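Local coordinates for protein succinate dehydrogenase subunit A (Mycolicibacterium smegmatis, PDB 7D6V) that probably oxidises succinate to fumarate as the FAD-bearing subunit of a membrane-bound succinate dehydrogenase, passing the electrons on towards quinone, at residues E51-V61 with K115-H124. Residues are numbered along the deposited sequence; the frame is centred on the assembly and turned at random.
Sequences EGGCAAAMRNV and KISQRNFGGH. With FAD (flavin-adenine dinucleotide), chain D.
Gln118 reaches from its strand into the bend of 56-61, which holds an inverse gamma turn centred on Ala57. Its CB lies 3.8 Å from Val61 CG2. The chain then runs extended (chi2 175°). Met58 CE lies along CG and CD and comes closest at Gln118 NE2, 3.4 Å away. At the tip the two ends of the amide meet different backbone atoms of 56-61. Gln118 OE1 receives two weak hydrogen bonds, from Asn60 N at 3.1 Å and Val61 N at 3.5 Å. Gln118 NE2 lies 2.8 Å from Ala56 O and makes a weak hydrogen bond to Arg128 O. Met58 CE also touches Ile116 CG2 at 3.8 Å, the side chains crossing at about a right angle. Asn60 meets the start of 115-124. Its ND2 donates to Ile116 O at 2.9 Å, on a lone pair in the carbonyl plane, while OD1 rests against Lys115 CD. Arg119 brings NH2 within 3.0 Å of Gly52 O, and its NH1 forms a salt bridge with Asp134. Gly52 N gives a weak hydrogen bond to flavin O4. Strand 129-130 lies between strands 54-55 and 118-119 in an antiparallel sheet, and helix 84-102 packs on Met58 and Ile116.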
loop_
_atom_site.group_PDB
_atom_site.type_symbol
_atom_site.label_atom_id
_atom_site.label_comp_id
_atom_site.label_asym_id
_atom_site.label_seq_id
_atom_site.Cartn_x
_atom_site.Cartn_y
_atom_site.Cartn_z
ATOM N N GLU A 51 -2.430 -7.373 -7.460
ATOM C CA GLU A 51 -3.813 -7.042 -7.134
ATOM C C GLU A 51 -4.790 -8.174 -7.422
ATOM O O GLU A 51 -6.004 -7.955 -7.356
ATOM C CB GLU A 51 -4.259 -5.789 -7.892
ATOM C CG GLU A 51 -3.246 -4.667 -7.931
ATOM C CD GLU A 51 -3.837 -3.379 -8.466
ATOM O OE1 GLU A 51 -3.816 -3.176 -9.699
ATOM O OE2 GLU A 51 -4.333 -2.571 -7.655
ATOM N N GLY A 52 -4.310 -9.371 -7.736
ATOM C CA GLY A 52 -5.215 -10.447 -8.084
ATOM C C GLY A 52 -5.511 -11.393 -6.942
ATOM O O GLY A 52 -6.240 -11.041 -6.011
ATOM N N GLY A 53 -4.955 -12.598 -7.000
ATOM C CA GLY A 53 -5.219 -13.580 -5.969
ATOM C C GLY A 53 -4.215 -14.707 -6.031
ATOM O O GLY A 53 -3.304 -14.714 -6.862
ATOM N N CYS A 54 -4.384 -15.662 -5.123
ATOM C CA CYS A 54 -3.566 -16.866 -5.070
ATOM C C CYS A 54 -4.379 -18.031 -5.603
ATOM O O CYS A 54 -5.460 -18.324 -5.084
ATOM C CB CYS A 54 -3.107 -17.166 -3.644
ATOM S SG CYS A 54 -1.866 -16.065 -2.998
ATOM N N ALA A 55 -3.851 -18.711 -6.614
ATOM C CA ALA A 55 -4.508 -19.892 -7.157
ATOM C C ALA A 55 -4.240 -21.067 -6.225
ATOM O O ALA A 55 -3.095 -21.505 -6.081
ATOM C CB ALA A 55 -4.013 -20.174 -8.571
ATOM N N ALA A 56 -5.290 -21.572 -5.586
ATOM C CA ALA A 56 -5.168 -22.700 -4.674
ATOM C C ALA A 56 -6.457 -23.502 -4.711
ATOM O O ALA A 56 -7.539 -22.944 -4.516
ATOM C CB ALA A 56 -4.870 -22.231 -3.247
ATOM N N ALA A 57 -6.337 -24.808 -4.947
ATOM C CA ALA A 57 -7.499 -25.690 -5.058
ATOM C C ALA A 57 -8.042 -26.007 -3.664
ATOM O O ALA A 57 -8.017 -27.142 -3.185
ATOM C CB ALA A 57 -7.135 -26.955 -5.819
ATOM N N MET A 58 -8.550 -24.963 -3.011
ATOM C CA MET A 58 -9.170 -25.108 -1.701
ATOM C C MET A 58 -10.598 -25.632 -1.780
ATOM O O MET A 58 -11.106 -26.144 -0.777
ATOM C CB MET A 58 -9.146 -23.772 -0.960
ATOM C CG MET A 58 -7.757 -23.341 -0.529
ATOM S SD MET A 58 -7.733 -21.844 0.468
ATOM C CE MET A 58 -8.561 -20.699 -0.622
ATOM N N ARG A 59 -11.248 -25.508 -2.939
ATOM C CA ARG A 59 -12.595 -26.026 -3.189
ATOM C C ARG A 59 -13.658 -25.315 -2.357
ATOM O O ARG A 59 -14.709 -25.887 -2.070
ATOM C CB ARG A 59 -12.670 -27.539 -2.957
ATOM C CG ARG A 59 -11.722 -28.345 -3.816
ATOM C CD ARG A 59 -11.407 -29.684 -3.183
ATOM N NE ARG A 59 -12.485 -30.647 -3.372
ATOM C CZ ARG A 59 -12.992 -31.402 -2.402
ATOM N NH1 ARG A 59 -12.519 -31.303 -1.170
ATOM N NH2 ARG A 59 -13.971 -32.253 -2.663
ATOM N N ASN A 60 -13.401 -24.065 -1.973
ATOM C CA ASN A 60 -14.350 -23.340 -1.134
ATOM C C ASN A 60 -15.593 -22.939 -1.916
ATOM O O ASN A 60 -16.708 -22.993 -1.386
ATOM C CB ASN A 60 -13.685 -22.107 -0.530
ATOM C CG ASN A 60 -12.602 -22.458 0.455
ATOM O OD1 ASN A 60 -12.553 -23.572 0.970
ATOM N ND2 ASN A 60 -11.722 -21.507 0.726
ATOM N N VAL A 61 -15.424 -22.526 -3.170
ATOM C CA VAL A 61 -16.560 -22.068 -3.964
ATOM C C VAL A 61 -17.325 -23.253 -4.536
ATOM O O VAL A 61 -18.523 -23.419 -4.282
ATOM C CB VAL A 61 -16.094 -21.104 -5.069
ATOM C CG1 VAL A 61 -17.218 -20.852 -6.056
ATOM C CG2 VAL A 61 -15.617 -19.800 -4.458
ATOM N N LYS A 115 -15.624 -19.283 4.834
ATOM C CA LYS A 115 -14.362 -19.737 4.278
ATOM C C LYS A 115 -13.729 -18.619 3.458
ATOM O O LYS A 115 -14.256 -17.512 3.352
ATOM C CB LYS A 115 -14.571 -20.991 3.430
ATOM C CG LYS A 115 -15.358 -22.079 4.116
ATOM C CD LYS A 115 -15.246 -23.387 3.365
ATOM C CE LYS A 115 -16.008 -24.487 4.074
ATOM N NZ LYS A 115 -15.490 -25.836 3.730
ATOM N N ILE A 116 -12.578 -18.915 2.870
ATOM C CA ILE A 116 -11.873 -17.945 2.042
ATOM C C ILE A 116 -12.554 -17.864 0.682
ATOM O O ILE A 116 -12.840 -18.889 0.053
ATOM C CB ILE A 116 -10.390 -18.323 1.904
ATOM C CG1 ILE A 116 -9.696 -18.260 3.264
ATOM C CG2 ILE A 116 -9.696 -17.398 0.934
ATOM C CD1 ILE A 116 -8.228 -18.592 3.214
ATOM N N SER A 117 -12.824 -16.643 0.230
ATOM C CA SER A 117 -13.482 -16.426 -1.049
ATOM C C SER A 117 -12.501 -16.614 -2.199
ATOM O O SER A 117 -11.330 -16.236 -2.106
ATOM C CB SER A 117 -14.088 -15.024 -1.097
ATOM O OG SER A 117 -14.918 -14.863 -2.230
ATOM N N GLN A 118 -12.988 -17.201 -3.291
ATOM C CA GLN A 118 -12.177 -17.490 -4.467
ATOM C C GLN A 118 -12.858 -16.926 -5.705
ATOM O O GLN A 118 -14.063 -17.115 -5.892
ATOM C CB GLN A 118 -11.956 -18.996 -4.623
ATOM C CG GLN A 118 -11.163 -19.622 -3.492
ATOM C CD GLN A 118 -11.055 -21.125 -3.613
ATOM O OE1 GLN A 118 -12.060 -21.828 -3.646
ATOM N NE2 GLN A 118 -9.832 -21.626 -3.679
ATOM N N ARG A 119 -12.090 -16.239 -6.544
ATOM C CA ARG A 119 -12.594 -15.671 -7.786
ATOM C C ARG A 119 -12.192 -16.524 -8.981
ATOM O O ARG A 119 -11.297 -17.367 -8.908
ATOM C CB ARG A 119 -12.082 -14.244 -7.991
ATOM C CG ARG A 119 -12.798 -13.199 -7.172
ATOM C CD ARG A 119 -12.318 -11.805 -7.530
ATOM N NE ARG A 119 -10.890 -11.644 -7.285
ATOM C CZ ARG A 119 -10.245 -10.486 -7.369
ATOM N NH1 ARG A 119 -10.903 -9.382 -7.682
ATOM N NH2 ARG A 119 -8.943 -10.431 -7.130
ATOM N N ASN A 120 -12.867 -16.278 -10.097
ATOM C CA ASN A 120 -12.534 -16.906 -11.364
ATOM C C ASN A 120 -11.542 -16.045 -12.132
ATOM O O ASN A 120 -11.532 -14.817 -12.014
ATOM C CB ASN A 120 -13.789 -17.133 -12.204
ATOM C CG ASN A 120 -13.820 -18.505 -12.833
ATOM O OD1 ASN A 120 -12.777 -19.098 -13.110
ATOM N ND2 ASN A 120 -15.019 -19.028 -13.054
ATOM N N PHE A 121 -10.696 -16.704 -12.920
ATOM C CA PHE A 121 -9.681 -16.022 -13.706
ATOM C C PHE A 121 -9.560 -16.727 -15.051
ATOM O O PHE A 121 -10.202 -17.753 -15.296
ATOM C CB PHE A 121 -8.347 -15.973 -12.954
ATOM C CG PHE A 121 -7.426 -14.885 -13.421
ATOM C CD1 PHE A 121 -7.593 -13.589 -12.973
ATOM C CD2 PHE A 121 -6.387 -15.157 -14.292
ATOM C CE1 PHE A 121 -6.753 -12.583 -13.395
ATOM C CE2 PHE A 121 -5.547 -14.154 -14.721
ATOM C CZ PHE A 121 -5.727 -12.867 -14.270
ATOM N N GLY A 122 -8.726 -16.169 -15.923
ATOM C CA GLY A 122 -8.635 -16.585 -17.308
ATOM C C GLY A 122 -8.395 -18.055 -17.575
ATOM O O GLY A 122 -9.268 -18.736 -18.121
ATOM N N GLY A 123 -7.226 -18.563 -17.203
ATOM C CA GLY A 123 -6.850 -19.912 -17.564
ATOM C C GLY A 123 -7.229 -21.006 -16.596
ATOM O O GLY A 123 -6.848 -22.160 -16.811
ATOM N N HIS A 124 -7.970 -20.693 -15.539
ATOM C CA HIS A 124 -8.357 -21.674 -14.537
ATOM C C HIS A 124 -9.746 -22.219 -14.839
ATOM O O HIS A 124 -10.650 -21.470 -15.221
ATOM C CB HIS A 124 -8.325 -21.062 -13.138
ATOM C CG HIS A 124 -7.028 -20.395 -12.800
ATOM N ND1 HIS A 124 -5.976 -21.066 -12.217
ATOM C CD2 HIS A 124 -6.615 -19.117 -12.961
ATOM C CE1 HIS A 124 -4.971 -20.230 -12.033
ATOM N NE2 HIS A 124 -5.333 -19.040 -12.477
HETATM P PA FAD D . 9.810 -9.622 -4.857
HETATM O O1A FAD D . 9.048 -9.686 -3.586
HETATM O O2A FAD D . 9.250 -8.870 -6.002
HETATM O O5B FAD D . 11.217 -8.947 -4.523
HETATM C C5B FAD D . 12.417 -9.675 -4.336
HETATM C C4B FAD D . 13.196 -9.095 -3.168
HETATM O O4B FAD D . 14.595 -9.255 -3.379
HETATM C C3B FAD D . 12.988 -7.616 -2.956
HETATM O O3B FAD D . 12.837 -7.410 -1.560
HETATM C C2B FAD D . 14.285 -6.983 -3.388
HETATM O O2B FAD D . 14.572 -5.781 -2.686
HETATM C C1B FAD D . 15.274 -8.056 -3.042
HETATM N N9A FAD D . 16.510 -7.917 -3.828
HETATM C C8A FAD D . 16.611 -7.909 -5.157
HETATM N N7A FAD D . 17.893 -7.768 -5.537
HETATM C C5A FAD D . 18.635 -7.679 -4.429
HETATM C C6A FAD D . 20.060 -7.518 -4.106
HETATM N N6A FAD D . 20.988 -7.419 -5.070
HETATM N N1A FAD D . 20.407 -7.472 -2.815
HETATM C C2A FAD D . 19.510 -7.575 -1.832
HETATM N N3A FAD D . 18.206 -7.721 -2.052
HETATM C C4A FAD D . 17.717 -7.780 -3.305
HETATM N N1 FAD D . 1.297 -12.209 -9.864
HETATM C C2 FAD D . 0.097 -12.770 -9.617
HETATM O O2 FAD D . 0.046 -13.987 -9.418
HETATM N N3 FAD D . -1.041 -12.078 -9.577
HETATM C C4 FAD D . -1.072 -10.768 -9.787
HETATM O O4 FAD D . -2.141 -10.146 -9.744
HETATM C C4X FAD D . 0.192 -10.067 -10.067
HETATM N N5 FAD D . 0.231 -8.744 -10.286
HETATM C C5X FAD D . 1.401 -8.136 -10.534
HETATM C C6 FAD D . 1.425 -6.768 -10.754
HETATM C C7 FAD D . 2.624 -6.133 -11.015
HETATM C C7M FAD D . 2.662 -4.654 -11.258
HETATM C C8 FAD D . 3.877 -6.913 -11.057
HETATM C C8M FAD D . 5.179 -6.224 -11.340
HETATM C C9 FAD D . 3.862 -8.277 -10.835
HETATM C C9A FAD D . 2.664 -8.912 -10.576
HETATM N N10 FAD D . 2.645 -10.291 -10.354
HETATM C C10 FAD D . 1.411 -10.892 -10.093
HETATM C "C1'" FAD D . 3.873 -11.077 -10.375
HETATM C "C2'" FAD D . 4.290 -11.402 -8.945
HETATM O "O2'" FAD D . 3.989 -10.307 -8.084
HETATM C "C3'" FAD D . 5.780 -11.663 -8.821
HETATM O "O3'" FAD D . 6.097 -12.838 -9.554
HETATM C "C4'" FAD D . 6.166 -11.877 -7.366
HETATM O "O4'" FAD D . 5.867 -10.710 -6.614
HETATM C "C5'" FAD D . 7.642 -12.179 -7.197
HETATM O "O5'" FAD D . 7.924 -12.151 -5.806
HETATM P P FAD D . 9.371 -12.454 -5.209
HETATM O O1P FAD D . 9.196 -12.719 -3.756
HETATM O O2P FAD D . 10.050 -13.480 -6.043
HETATM O O3P FAD D . 10.188 -11.082 -5.402
#